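Side-chain contact in aminotransferase (Neisseria meningitidis Z2491, PDB 3JTX), which probably transfers amino groups between amino acids and keto acids with pyridoxal phosphate, as a class I/II aminotransferase: residues 276-279 with 280-284. Residues are numbered along the deposited sequence; the frame is centred on the assembly and turned at random.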
# COMPACT_ATOMS: atom_id res chain seq x y z
N SER A 276 -4.21 -2.75 -1.38
CA SER A 276 -3.45 -3.15 -0.20
C SER A 276 -3.71 -4.61 0.25
O SER A 276 -3.72 -4.92 1.43
CB SER A 276 -3.69 -2.15 0.93
OG SER A 276 -5.07 -1.76 1.06
N ALA A 277 -3.88 -5.49 -0.73
CA ALA A 277 -4.02 -6.92 -0.52
C ALA A 277 -2.63 -7.54 -0.27
O ALA A 277 -1.65 -7.12 -0.88
CB ALA A 277 -4.67 -7.56 -1.76
N MSE A 278 -2.56 -8.51 0.64
CA MSE A 278 -1.27 -9.07 1.07
C MSE A 278 -0.84 -10.31 0.27
O MSE A 278 -1.56 -11.30 0.22
CB MSE A 278 -1.35 -9.45 2.54
CG MSE A 278 -0.01 -9.83 3.17
SE MSE A 278 -0.17 -10.25 5.05
CE MSE A 278 -0.44 -8.41 5.68
N SER A 279 0.36 -10.25 -0.33
CA SER A 279 1.01 -11.42 -0.92
C SER A 279 0.73 -12.70 -0.13
O SER A 279 0.96 -12.74 1.08
CB SER A 279 2.52 -11.15 -0.96
OG SER A 279 3.23 -12.25 -1.46
N ILE A 280 0.27 -13.77 -0.78
CA ILE A 280 -0.06 -14.97 -0.02
C ILE A 280 1.16 -15.52 0.77
O ILE A 280 1.02 -15.83 1.96
CB ILE A 280 -0.77 -16.04 -0.87
CG1 ILE A 280 -2.15 -15.50 -1.29
CG2 ILE A 280 -0.97 -17.31 -0.05
CD1 ILE A 280 -2.88 -16.31 -2.35
N PRO A 281 2.34 -15.61 0.14
CA PRO A 281 3.51 -16.02 0.95
C PRO A 281 3.79 -15.13 2.16
O PRO A 281 4.23 -15.64 3.20
CB PRO A 281 4.66 -15.97 -0.05
CG PRO A 281 4.00 -16.29 -1.37
CD PRO A 281 2.67 -15.56 -1.30
N VAL A 282 3.52 -13.83 2.07
CA VAL A 282 3.62 -12.95 3.24
C VAL A 282 2.54 -13.27 4.29
O VAL A 282 2.82 -13.25 5.50
CB VAL A 282 3.58 -11.47 2.84
CG1 VAL A 282 3.57 -10.58 4.06
CG2 VAL A 282 4.80 -11.16 1.94
N GLN A 283 1.34 -13.61 3.82
CA GLN A 283 0.30 -14.09 4.72
C GLN A 283 0.71 -15.37 5.46
O GLN A 283 0.48 -15.51 6.66
CB GLN A 283 -1.01 -14.34 3.98
CG GLN A 283 -1.67 -13.08 3.38
CD GLN A 283 -3.10 -13.37 2.95
OE1 GLN A 283 -3.90 -13.89 3.73
NE2 GLN A 283 -3.43 -13.01 1.70
N ARG A 284 1.34 -16.29 4.74
CA ARG A 284 1.80 -17.54 5.34
C ARG A 284 2.89 -17.30 6.41
O ARG A 284 2.86 -17.89 7.49
CB ARG A 284 2.33 -18.50 4.27
CG ARG A 284 1.32 -18.86 3.19
CD ARG A 284 0.38 -19.95 3.59
NE ARG A 284 -0.56 -20.24 2.52
CZ ARG A 284 -1.81 -20.64 2.68
NH1 ARG A 284 -2.31 -20.84 3.91
NH2 ARG A 284 -2.58 -20.84 1.62
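Gln283 reaches back from the first turn of its helix and grips the incoming loop at Met278, a side-chain amide tying a helix N-terminus to the loop before it. Its NE2 donates to the carbonyl O of Met278 at 2.9 Å, with an N-H...O angle of 163°; the oxygen lies close to the amide plane, while the donor is tilted from the carbonyl plane. OE1 accepts from the backbone N of Leu68, so both ends are held and the flip of the group is fixed. Beside this bond the selenium of Met278, a selenomethionine, lies 3.6 Å from CG of Gln283. With CG anti to the backbone N (chi1 -170°), the Met278 chain crosses Val282 at about a right angle, its CG 3.8 Å from Val282 CG1. Ser279 is the N-cap residue, but its side chain makes no capping bond; its carbonyl O accepts the helix's first backbone bond, from Gln283 N at 2.9 Å. Contact is lighter at Pro281, which meets Ser279 OG through CD, and Val282 is partly open to solvent although its methyls pack on the loop. The junction leads from helix 261-274 into helix 280-291, with Leu71 of helix 69-82 against Met278 and Gln283; a weak hydrogen bond from Ser279 OG to Gly251 O of the second subunit places it at the dimer contact.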